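Local coordinates for protein endo-polygalacturonase (Pectobacterium carotovorum subsp. carotovorum, PDB 1BHE) that hydrolyses the alpha-1,4-galacturonosyl links of polygalacturonic acid and takes part in the maceration and soft-rotting of plant tissue, at residues A[249-254]-A[274-279]; A[301-306]-A[335-340]; A[191-196]-A[218-223]; A[270-275]-A[297-302]. All coordinates share one frame; numbering follows the deposited sequence.

In the fold
All four contacts join successive turns of the right-handed parallel beta-helix of a family 28 glycosyl hydrolase. Interactions 3 and 4 each pair two parallel strands, with apolar side chains on one face and mostly polar ones on the other. Interactions 1 and 2 lie mainly where the chain leaves such a strand and turns toward the next. Interaction 1 is mostly buried and rests on backbone bonds and one amide. Interaction 2 is more exposed and uses two waters. Interactions 4 and 2 share Met301 and Lys302, and interactions 1 and 4 share Gly274 and Thr275. The side chain of His251 (interaction 1, inferred active site) is about 3 Å from that of Asp223 (interaction 3, predicted active site), nearest atoms.

Interaction 1. Residues A[249-254]-A[274-279]; sequences TGHGMS and GTTNGL
The carbonyl oxygen of His251 accepts a hydrogen bond from the side-chain amide of Asn277, with ND2 2.9 Å from O. The oxygen lies almost in the amide plane of Asn277, but ND2 is tilted 28° from the carbonyl plane. CG of Asn277 stands anti to its own carbonyl carbon (chi1 -51°), which carries the amide across to the loop of His251. One residue earlier, Gly250 O takes the N-H of Thr276 at 2.9 Å. The methyl CG2 of Thr276 also packs on this oxygen, at 3.3 Å. Thr275 brings its own methyl against the loop, with CG2 3.5 Å from Gly252 N, while its OG1 bonds to Gly248. Further along, Met253 N gives its hydrogen to Gly278 O, 2.9 Å away. This bond belongs to the parallel pairing of Met253 with Leu279, where Met253 CG and Leu279 CD2 are 4.2 Å apart. The ring of His251, an inferred active-site residue, lies alongside the Thr276 side chain, CD2 4.1 Å from OG1, and touches Asp223. Bonds at Gly250 O, at His251 O and at Met253 N hold the backbone round the histidine, and this probably helps to place the ring.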
loop_
_atom_site.group_PDB
_atom_site.type_symbol
_atom_site.label_atom_id
_atom_site.label_comp_id
_atom_site.label_asym_id
_atom_site.label_seq_id
_atom_site.Cartn_x
_atom_site.Cartn_y
_atom_site.Cartn_z
ATOM N N THR A 249 6.554 5.918 -10.428
ATOM C CA THR A 249 6.722 7.012 -9.480
ATOM C C THR A 249 6.314 6.544 -8.083
ATOM O O THR A 249 5.556 5.582 -7.924
ATOM C CB THR A 249 5.912 8.268 -9.829
ATOM O OG1 THR A 249 4.518 7.937 -9.816
ATOM C CG2 THR A 249 6.303 8.812 -11.193
ATOM N N GLY A 250 6.772 7.279 -7.077
ATOM C CA GLY A 250 6.423 6.951 -5.700
ATOM C C GLY A 250 7.606 7.142 -4.766
ATOM O O GLY A 250 8.650 7.655 -5.177
ATOM N N HIS A 251 7.432 6.733 -3.508
ATOM C CA HIS A 251 8.492 6.922 -2.524
ATOM C C HIS A 251 9.267 5.646 -2.232
ATOM O O HIS A 251 10.146 5.683 -1.369
ATOM C CB HIS A 251 7.949 7.586 -1.259
ATOM C CG HIS A 251 7.589 9.036 -1.431
ATOM N ND1 HIS A 251 7.031 9.772 -0.408
ATOM C CD2 HIS A 251 7.701 9.888 -2.467
ATOM C CE1 HIS A 251 6.802 11.010 -0.815
ATOM N NE2 HIS A 251 7.206 11.105 -2.067
ATOM N N GLY A 252 9.003 4.552 -2.949
ATOM C CA GLY A 252 9.788 3.356 -2.777
ATOM C C GLY A 252 9.181 2.063 -2.297
ATOM O O GLY A 252 8.013 1.926 -1.948
ATOM N N MET A 253 10.036 1.043 -2.332
ATOM C CA MET A 253 9.789 -0.284 -1.775
ATOM C C MET A 253 10.290 -0.170 -0.336
ATOM O O MET A 253 11.476 -0.369 -0.055
ATOM C CB MET A 253 10.528 -1.352 -2.569
ATOM C CG MET A 253 10.584 -2.737 -1.939
ATOM S SD MET A 253 8.940 -3.424 -1.624
ATOM C CE MET A 253 8.911 -3.429 0.165
ATOM N N SER A 254 9.423 0.326 0.549
ATOM C CA SER A 254 9.803 0.667 1.897
ATOM C C SER A 254 9.328 -0.207 3.046
ATOM O O SER A 254 8.340 -0.927 3.011
ATOM C CB SER A 254 9.306 2.107 2.196
ATOM O OG SER A 254 9.759 3.017 1.207
ATOM N N GLY A 274 11.812 5.791 -12.215
ATOM C CA GLY A 274 11.322 7.073 -11.751
ATOM C C GLY A 274 10.935 7.183 -10.293
ATOM O O GLY A 274 10.595 8.288 -9.851
ATOM N N THR A 275 10.932 6.090 -9.544
ATOM C CA THR A 275 10.638 6.119 -8.114
ATOM C C THR A 275 11.643 7.038 -7.436
ATOM O O THR A 275 12.835 6.926 -7.767
ATOM C CB THR A 275 10.730 4.706 -7.504
ATOM O OG1 THR A 275 10.445 3.726 -8.515
ATOM C CG2 THR A 275 9.732 4.528 -6.371
ATOM N N THR A 276 11.230 7.913 -6.518
ATOM C CA THR A 276 12.223 8.811 -5.924
ATOM C C THR A 276 13.178 8.084 -4.990
ATOM O O THR A 276 14.353 8.458 -4.917
ATOM C CB THR A 276 11.650 10.073 -5.271
ATOM O OG1 THR A 276 11.579 9.942 -3.852
ATOM C CG2 THR A 276 10.289 10.401 -5.847
ATOM N N ASN A 277 12.712 7.063 -4.286
ATOM C CA ASN A 277 13.556 6.233 -3.435
ATOM C C ASN A 277 13.434 4.799 -3.970
ATOM O O ASN A 277 12.382 4.447 -4.513
ATOM C CB ASN A 277 13.173 6.267 -1.965
ATOM C CG ASN A 277 13.019 7.640 -1.363
ATOM O OD1 ASN A 277 13.955 8.449 -1.369
ATOM N ND2 ASN A 277 11.836 7.926 -0.832
ATOM N N GLY A 278 14.486 4.002 -3.836
ATOM C CA GLY A 278 14.447 2.629 -4.331
ATOM C C GLY A 278 14.028 1.672 -3.218
ATOM O O GLY A 278 12.839 1.460 -2.956
ATOM N N LEU A 279 15.036 1.099 -2.573
ATOM C CA LEU A 279 14.857 0.173 -1.463
ATOM C C LEU A 279 15.073 0.926 -0.154
ATOM O O LEU A 279 16.157 1.458 0.101
ATOM C CB LEU A 279 15.833 -0.995 -1.592
ATOM C CG LEU A 279 15.895 -1.695 -2.953
ATOM C CD1 LEU A 279 17.088 -2.648 -3.009
ATOM C CD2 LEU A 279 14.606 -2.447 -3.233
#

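Interaction 2. Residues A[301-306]-A[335-340]; sequences MKNVAK and SETKGV
Two neighbouring turns of the parallel beta-helix meet here, at the bends that follow strands 290-302 and 324-335. Met301 and Ser335 form the parallel pair at the end of these two strands. From it, Met301 O receives the N-H of Glu336 in a nearly straight bond of 2.9 Å. The bends then draw apart, and two waters fill in between them. Water 1 accepts from Val304 N and donates to Ser335 OG, and it is also bonded to Thr337 OG1 at 2.7 Å. Water 2 donates to Val304 O and Thr337 O and accepts from Ser335 OG, 2.7 Å away. The hydroxyl of Ser335 thus links both waters; its place anti to the backbone N (chi1 -171°) turns it into the gap. Direct backbone bonding returns where Val340 N gives its hydrogen to Ala305 O at 2.8 Å. Gly339 lies close to this carbonyl, with CA 3.2 Å from Ala305 O.

On the outer side, Lys302 and Glu336 run alongside each other and point the same way. The carboxylate OE1 of Glu336 touches the lysine chain at CG, 3.5 Å away, while the ion pair from NZ is long at 4.0 Å. The methyl CG2 of Thr337 rests against Asn303 OD1 at 3.6 Å, where the two side chains cross obliquely. On the opposite flank, strand 258-273 pairs with 290-302, and Lys306 bonds through its backbone to Thr276 and Gly278. Ser365 OG binds Gly339 N from the turn beyond, and Pro307 of strand 306-311 packs on Met301 and Ser335.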
loop_
_atom_site.group_PDB
_atom_site.type_symbol
_atom_site.label_atom_id
_atom_site.label_comp_id
_atom_site.label_asym_id
_atom_site.label_seq_id
_atom_site.Cartn_x
_atom_site.Cartn_y
_atom_site.Cartn_z
ATOM N N MET A 301 17.110 -0.485 -11.249
ATOM C CA MET A 301 16.539 0.850 -11.140
ATOM C C MET A 301 17.011 1.815 -12.224
ATOM O O MET A 301 18.165 1.814 -12.648
ATOM C CB MET A 301 16.869 1.465 -9.778
ATOM C CG MET A 301 16.323 0.707 -8.581
ATOM S SD MET A 301 17.056 1.274 -7.038
ATOM C CE MET A 301 17.738 -0.248 -6.391
ATOM N N LYS A 302 16.091 2.666 -12.658
ATOM C CA LYS A 302 16.312 3.683 -13.671
ATOM C C LYS A 302 15.655 4.989 -13.204
ATOM O O LYS A 302 14.479 4.994 -12.834
ATOM C CB LYS A 302 15.694 3.325 -15.017
ATOM C CG LYS A 302 16.137 2.077 -15.742
ATOM C CD LYS A 302 15.683 2.081 -17.198
ATOM C CE LYS A 302 14.774 0.904 -17.517
ATOM N NZ LYS A 302 15.454 -0.099 -18.387
ATOM N N ASN A 303 16.397 6.086 -13.197
ATOM C CA ASN A 303 15.877 7.381 -12.784
ATOM C C ASN A 303 15.359 7.401 -11.351
ATOM O O ASN A 303 14.362 8.053 -11.027
ATOM C CB ASN A 303 14.789 7.856 -13.755
ATOM C CG ASN A 303 15.298 8.170 -15.147
ATOM O OD1 ASN A 303 16.406 8.667 -15.335
ATOM N ND2 ASN A 303 14.500 7.878 -16.165
ATOM N N VAL A 304 16.072 6.746 -10.441
ATOM C CA VAL A 304 15.770 6.726 -9.018
ATOM C C VAL A 304 16.820 7.548 -8.276
ATOM O O VAL A 304 17.983 7.157 -8.196
ATOM C CB VAL A 304 15.745 5.277 -8.491
ATOM C CG1 VAL A 304 15.557 5.222 -6.986
ATOM C CG2 VAL A 304 14.653 4.472 -9.190
ATOM N N ALA A 305 16.424 8.683 -7.715
ATOM C CA ALA A 305 17.321 9.582 -7.008
ATOM C C ALA A 305 18.055 8.969 -5.831
ATOM O O ALA A 305 19.238 9.250 -5.626
ATOM C CB ALA A 305 16.551 10.818 -6.531
ATOM N N LYS A 306 17.384 8.179 -5.007
ATOM C CA LYS A 306 17.965 7.550 -3.826
ATOM C C LYS A 306 17.719 6.045 -3.869
ATOM O O LYS A 306 16.739 5.551 -3.308
ATOM C CB LYS A 306 17.324 8.145 -2.566
ATOM C CG LYS A 306 17.763 9.550 -2.201
ATOM C CD LYS A 306 17.340 9.944 -0.795
ATOM C CE LYS A 306 17.114 11.443 -0.697
ATOM N NZ LYS A 306 17.776 12.030 0.504
ATOM N N SER A 335 21.697 0.169 -10.432
ATOM C CA SER A 335 21.106 1.487 -10.611
ATOM C C SER A 335 21.772 2.117 -11.838
ATOM O O SER A 335 22.976 2.375 -11.836
ATOM C CB SER A 335 21.253 2.373 -9.384
ATOM O OG SER A 335 20.479 3.549 -9.549
ATOM N N GLU A 336 20.992 2.312 -12.892
ATOM C CA GLU A 336 21.504 2.808 -14.158
ATOM C C GLU A 336 21.768 4.297 -14.230
ATOM O O GLU A 336 22.437 4.744 -15.174
ATOM C CB GLU A 336 20.536 2.389 -15.282
ATOM C CG GLU A 336 20.668 0.915 -15.639
ATOM C CD GLU A 336 19.592 0.417 -16.576
ATOM O OE1 GLU A 336 19.079 1.193 -17.408
ATOM O OE2 GLU A 336 19.246 -0.781 -16.479
ATOM N N THR A 337 21.204 5.094 -13.327
ATOM C CA THR A 337 21.399 6.536 -13.368
ATOM C C THR A 337 21.979 7.058 -12.059
ATOM O O THR A 337 21.933 6.413 -11.017
ATOM C CB THR A 337 20.101 7.314 -13.663
ATOM O OG1 THR A 337 19.105 6.911 -12.715
ATOM C CG2 THR A 337 19.603 7.062 -15.075
ATOM N N LYS A 338 22.533 8.262 -12.136
ATOM C CA LYS A 338 23.155 8.928 -11.004
ATOM C C LYS A 338 22.203 9.086 -9.827
ATOM O O LYS A 338 21.106 9.618 -9.990
ATOM C CB LYS A 338 23.671 10.296 -11.462
ATOM C CG LYS A 338 24.384 11.109 -10.392
ATOM C CD LYS A 338 24.634 12.527 -10.899
ATOM C CE LYS A 338 25.412 13.346 -9.888
ATOM N NZ LYS A 338 26.105 14.499 -10.533
ATOM N N GLY A 339 22.635 8.669 -8.639
ATOM C CA GLY A 339 21.803 8.788 -7.447
ATOM C C GLY A 339 22.640 8.809 -6.178
ATOM O O GLY A 339 23.872 8.745 -6.220
ATOM N N VAL A 340 21.974 8.907 -5.036
ATOM C CA VAL A 340 22.613 8.933 -3.730
ATOM C C VAL A 340 22.138 7.775 -2.852
ATOM O O VAL A 340 20.939 7.522 -2.719
ATOM C CB VAL A 340 22.328 10.261 -2.997
ATOM C CG1 VAL A 340 22.696 10.214 -1.522
ATOM C CG2 VAL A 340 23.072 11.415 -3.663
HETATM O O HOH W 1 18.308 4.871 -11.112
HETATM O O HOH W 2 20.473 6.039 -8.560
#

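Interaction 3. Residues A[191-196]-A[218-223]; sequences TIKTPS and NIATGD
Ile192 packs alongside Ile219 on the inward face of two parallel strands of the beta-helix. Strands 191-193 and 218-220 approach to 4.7 Å between their axes, at an angle of 12°. The CG2 methyls of the two isoleucines meet at 4.1 Å. Both hold CG2 anti to the backbone N, which brings these methyls together, and the side chains point the same way. Leu169 and Phe247 of the adjacent strands continue this apolar row. Backbone bonds tie the strands together: Ile192 N to Asn218 O, Ala220 N to Ile192 O and Thr194 N to Ala220 O.

The other face is more open, although Lys193, bent at chi2 (57°), buries Ala220 with CD 3.8 Å from CB. Water 3 donates to Ile192 O and to Asn218 OD1. Past the strands, Thr194 and Thr221 stand side by side, with Thr221 OG1 3.6 Å from Thr194 CB. Their hydroxyls bond outside the pair, to His176 and Thr201 respectively. Asp223, two residues after Thr221 and predicted to be the proton donor, is held by Arg199 and Asn200. Water 4 bridges the two bends, donating to Ser196 O at 2.8 Å and Gly222 O at 2.7 Å.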
loop_
_atom_site.group_PDB
_atom_site.type_symbol
_atom_site.label_atom_id
_atom_site.label_comp_id
_atom_site.label_asym_id
_atom_site.label_seq_id
_atom_site.Cartn_x
_atom_site.Cartn_y
_atom_site.Cartn_z
ATOM N N THR A 191 -2.767 -3.540 -10.601
ATOM C CA THR A 191 -2.219 -2.306 -11.167
ATOM C C THR A 191 -2.671 -1.134 -10.306
ATOM O O THR A 191 -3.864 -1.025 -10.036
ATOM C CB THR A 191 -2.664 -2.099 -12.629
ATOM O OG1 THR A 191 -2.071 -3.151 -13.406
ATOM C CG2 THR A 191 -2.189 -0.759 -13.172
ATOM N N ILE A 192 -1.738 -0.307 -9.859
ATOM C CA ILE A 192 -2.056 0.881 -9.074
ATOM C C ILE A 192 -1.514 2.097 -9.836
ATOM O O ILE A 192 -0.328 2.115 -10.185
ATOM C CB ILE A 192 -1.472 0.849 -7.652
ATOM C CG1 ILE A 192 -2.335 -0.045 -6.753
ATOM C CG2 ILE A 192 -1.375 2.237 -7.017
ATOM C CD1 ILE A 192 -1.607 -0.551 -5.523
ATOM N N LYS A 193 -2.375 3.082 -10.086
ATOM C CA LYS A 193 -1.942 4.276 -10.804
ATOM C C LYS A 193 -2.615 5.529 -10.250
ATOM O O LYS A 193 -3.817 5.753 -10.373
ATOM C CB LYS A 193 -2.185 4.158 -12.305
ATOM C CG LYS A 193 -1.645 5.300 -13.143
ATOM C CD LYS A 193 -0.145 5.525 -12.984
ATOM C CE LYS A 193 0.292 6.706 -13.849
ATOM N NZ LYS A 193 1.773 6.833 -13.923
ATOM N N THR A 194 -1.791 6.352 -9.633
ATOM C CA THR A 194 -2.172 7.615 -9.012
ATOM C C THR A 194 -1.034 8.596 -9.254
ATOM O O THR A 194 0.132 8.205 -9.274
ATOM C CB THR A 194 -2.446 7.393 -7.514
ATOM O OG1 THR A 194 -3.759 6.807 -7.381
ATOM C CG2 THR A 194 -2.421 8.659 -6.685
ATOM N N PRO A 195 -1.351 9.851 -9.534
ATOM C CA PRO A 195 -0.348 10.857 -9.838
ATOM C C PRO A 195 0.750 10.948 -8.801
ATOM O O PRO A 195 0.541 10.926 -7.585
ATOM C CB PRO A 195 -1.141 12.152 -9.949
ATOM C CG PRO A 195 -2.531 11.729 -10.287
ATOM C CD PRO A 195 -2.731 10.398 -9.602
ATOM N N SER A 196 1.980 11.202 -9.259
ATOM C CA SER A 196 3.153 11.316 -8.412
ATOM C C SER A 196 3.127 12.482 -7.435
ATOM O O SER A 196 3.843 12.485 -6.431
ATOM C CB SER A 196 4.396 11.452 -9.313
ATOM O OG SER A 196 4.388 12.735 -9.920
ATOM N N ASN A 218 2.033 -3.811 -10.858
ATOM C CA ASN A 218 2.585 -2.562 -11.384
ATOM C C ASN A 218 2.099 -1.409 -10.519
ATOM O O ASN A 218 0.895 -1.140 -10.490
ATOM C CB ASN A 218 2.098 -2.415 -12.831
ATOM C CG ASN A 218 2.899 -1.348 -13.554
ATOM O OD1 ASN A 218 2.962 -0.228 -13.053
ATOM N ND2 ASN A 218 3.509 -1.719 -14.674
ATOM N N ILE A 219 3.002 -0.795 -9.759
ATOM C CA ILE A 219 2.591 0.258 -8.829
ATOM C C ILE A 219 3.254 1.598 -9.097
ATOM O O ILE A 219 4.470 1.744 -8.999
ATOM C CB ILE A 219 2.862 -0.170 -7.371
ATOM C CG1 ILE A 219 2.119 -1.468 -7.024
ATOM C CG2 ILE A 219 2.450 0.924 -6.391
ATOM C CD1 ILE A 219 2.497 -2.065 -5.683
ATOM N N ALA A 220 2.438 2.597 -9.418
ATOM C CA ALA A 220 2.917 3.962 -9.657
ATOM C C ALA A 220 1.978 4.896 -8.894
ATOM O O ALA A 220 0.772 4.901 -9.152
ATOM C CB ALA A 220 2.947 4.300 -11.130
ATOM N N THR A 221 2.529 5.648 -7.948
ATOM C CA THR A 221 1.676 6.513 -7.125
ATOM C C THR A 221 2.474 7.689 -6.592
ATOM O O THR A 221 3.534 8.001 -7.146
ATOM C CB THR A 221 1.069 5.676 -5.980
ATOM O OG1 THR A 221 0.130 6.450 -5.228
ATOM C CG2 THR A 221 2.157 5.151 -5.046
ATOM N N GLY A 222 1.964 8.361 -5.575
ATOM C CA GLY A 222 2.625 9.525 -5.014
ATOM C C GLY A 222 3.570 9.145 -3.883
ATOM O O GLY A 222 4.746 9.509 -3.931
ATOM N N ASP A 223 3.062 8.449 -2.872
ATOM C CA ASP A 223 3.906 8.094 -1.723
ATOM C C ASP A 223 4.403 6.663 -1.838
ATOM O O ASP A 223 4.697 6.235 -2.958
ATOM C CB ASP A 223 3.180 8.400 -0.415
ATOM C CG ASP A 223 3.129 9.888 -0.106
ATOM O OD1 ASP A 223 3.586 10.720 -0.925
ATOM O OD2 ASP A 223 2.622 10.263 0.972
HETATM O O HOH W 3 0.810 1.556 -12.782
HETATM O O HOH W 4 6.046 10.746 -5.983
#

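Interaction 4. Residues A[270-275]-A[297-302]; sequences LKMNGT and SNVVMK
Met272 and Met301 lie side by side on the apolar face of two parallel strands of neighbouring turns of the beta-helix, with SD of Met272 3.8 Å from CG of Met301. The same sulfur reaches CG1 of Val299 at 4.3 Å. The chain of Met272 bends only at chi3 (79°), which takes its methyl away from 297-302. Val299 CG1 packs in turn against Leu270 CB, 4.3 Å off. On the other face, Asn273 sets its amide oxygen OD1 3.6 Å from Lys302 O without a bond. Lys271 and Val300 form a looser pair there.

These side chains are kept in step by five backbone bonds. The shortest, 2.8 Å, runs from Lys302 N to Met272 O. Met272 N gives to Val300 O, Val300 N to Leu270 O, and Gly274 N to Lys302 O. At the N-terminal end Leu270 N binds Asn298 O, at the residue where the chain turns a corner. The strands make an angle of 8°. Strand 245-247 flanks 270-273 on one side, with Phe247 against Leu270 and Met272, while Val333 of strand 324-335 packs on Val299 and Met301 on the other.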
loop_
_atom_site.group_PDB
_atom_site.type_symbol
_atom_site.label_atom_id
_atom_site.label_comp_id
_atom_site.label_asym_id
_atom_site.label_seq_id
_atom_site.Cartn_x
_atom_site.Cartn_y
_atom_site.Cartn_z
ATOM N N LEU A 270 12.608 -6.912 -9.166
ATOM C CA LEU A 270 11.879 -5.660 -9.051
ATOM C C LEU A 270 12.458 -4.606 -9.992
ATOM O O LEU A 270 13.628 -4.234 -9.866
ATOM C CB LEU A 270 11.910 -5.133 -7.613
ATOM C CG LEU A 270 11.278 -3.754 -7.381
ATOM C CD1 LEU A 270 9.818 -3.733 -7.797
ATOM C CD2 LEU A 270 11.431 -3.334 -5.924
ATOM N N LYS A 271 11.633 -4.163 -10.934
ATOM C CA LYS A 271 12.079 -3.127 -11.871
ATOM C C LYS A 271 11.513 -1.787 -11.418
ATOM O O LYS A 271 10.317 -1.668 -11.145
ATOM C CB LYS A 271 11.662 -3.450 -13.300
ATOM C CG LYS A 271 12.675 -4.284 -14.070
ATOM C CD LYS A 271 12.192 -5.712 -14.274
ATOM C CE LYS A 271 12.291 -6.118 -15.740
ATOM N NZ LYS A 271 10.988 -6.633 -16.249
ATOM N N MET A 272 12.385 -0.790 -11.269
ATOM C CA MET A 272 11.962 0.531 -10.815
ATOM C C MET A 272 12.336 1.617 -11.818
ATOM O O MET A 272 13.484 1.697 -12.266
ATOM C CB MET A 272 12.565 0.842 -9.447
ATOM C CG MET A 272 12.359 -0.239 -8.400
ATOM S SD MET A 272 12.985 0.161 -6.772
ATOM C CE MET A 272 11.694 1.230 -6.145
ATOM N N ASN A 273 11.364 2.451 -12.181
ATOM C CA ASN A 273 11.622 3.541 -13.114
ATOM C C ASN A 273 10.982 4.833 -12.618
ATOM O O ASN A 273 9.758 4.940 -12.575
ATOM C CB ASN A 273 11.119 3.218 -14.521
ATOM C CG ASN A 273 11.585 4.228 -15.554
ATOM O OD1 ASN A 273 11.809 5.401 -15.257
ATOM N ND2 ASN A 273 11.741 3.778 -16.800
ATOM N N GLY A 274 11.812 5.791 -12.215
ATOM C CA GLY A 274 11.322 7.073 -11.751
ATOM C C GLY A 274 10.935 7.183 -10.293
ATOM O O GLY A 274 10.595 8.288 -9.851
ATOM N N THR A 275 10.932 6.090 -9.544
ATOM C CA THR A 275 10.638 6.119 -8.114
ATOM C C THR A 275 11.643 7.038 -7.436
ATOM O O THR A 275 12.835 6.926 -7.767
ATOM C CB THR A 275 10.730 4.706 -7.504
ATOM O OG1 THR A 275 10.445 3.726 -8.515
ATOM C CG2 THR A 275 9.732 4.528 -6.371
ATOM N N SER A 297 17.070 -8.876 -3.951
ATOM C CA SER A 297 17.851 -9.436 -5.052
ATOM C C SER A 297 17.218 -9.171 -6.404
ATOM O O SER A 297 15.999 -9.102 -6.549
ATOM C CB SER A 297 18.066 -10.943 -4.867
ATOM O OG SER A 297 16.833 -11.635 -4.910
ATOM N N ASN A 298 18.066 -9.016 -7.417
ATOM C CA ASN A 298 17.620 -8.793 -8.783
ATOM C C ASN A 298 16.736 -7.556 -8.908
ATOM O O ASN A 298 15.619 -7.594 -9.427
ATOM C CB ASN A 298 16.921 -10.040 -9.332
ATOM C CG ASN A 298 16.767 -9.989 -10.836
ATOM O OD1 ASN A 298 17.305 -9.093 -11.496
ATOM N ND2 ASN A 298 16.030 -10.924 -11.413
ATOM N N VAL A 299 17.266 -6.435 -8.421
ATOM C CA VAL A 299 16.569 -5.154 -8.478
ATOM C C VAL A 299 17.242 -4.258 -9.519
ATOM O O VAL A 299 18.454 -4.038 -9.436
ATOM C CB VAL A 299 16.579 -4.441 -7.118
ATOM C CG1 VAL A 299 15.743 -3.164 -7.160
ATOM C CG2 VAL A 299 16.067 -5.344 -6.005
ATOM N N VAL A 300 16.499 -3.785 -10.511
ATOM C CA VAL A 300 17.048 -2.911 -11.545
ATOM C C VAL A 300 16.347 -1.552 -11.482
ATOM O O VAL A 300 15.126 -1.485 -11.631
ATOM C CB VAL A 300 16.908 -3.496 -12.954
ATOM C CG1 VAL A 300 17.434 -2.529 -14.013
ATOM C CG2 VAL A 300 17.639 -4.830 -13.082
ATOM N N MET A 301 17.110 -0.485 -11.249
ATOM C CA MET A 301 16.539 0.850 -11.140
ATOM C C MET A 301 17.011 1.815 -12.224
ATOM O O MET A 301 18.165 1.814 -12.648
ATOM C CB MET A 301 16.869 1.465 -9.778
ATOM C CG MET A 301 16.323 0.707 -8.581
ATOM S SD MET A 301 17.056 1.274 -7.038
ATOM C CE MET A 301 17.738 -0.248 -6.391
ATOM N N LYS A 302 16.091 2.666 -12.658
ATOM C CA LYS A 302 16.312 3.683 -13.671
ATOM C C LYS A 302 15.655 4.989 -13.204
ATOM O O LYS A 302 14.479 4.994 -12.834
ATOM C CB LYS A 302 15.694 3.325 -15.017
ATOM C CG LYS A 302 16.137 2.077 -15.742
ATOM C CD LYS A 302 15.683 2.081 -17.198
ATOM C CE LYS A 302 14.774 0.904 -17.517
ATOM N NZ LYS A 302 15.454 -0.099 -18.387
#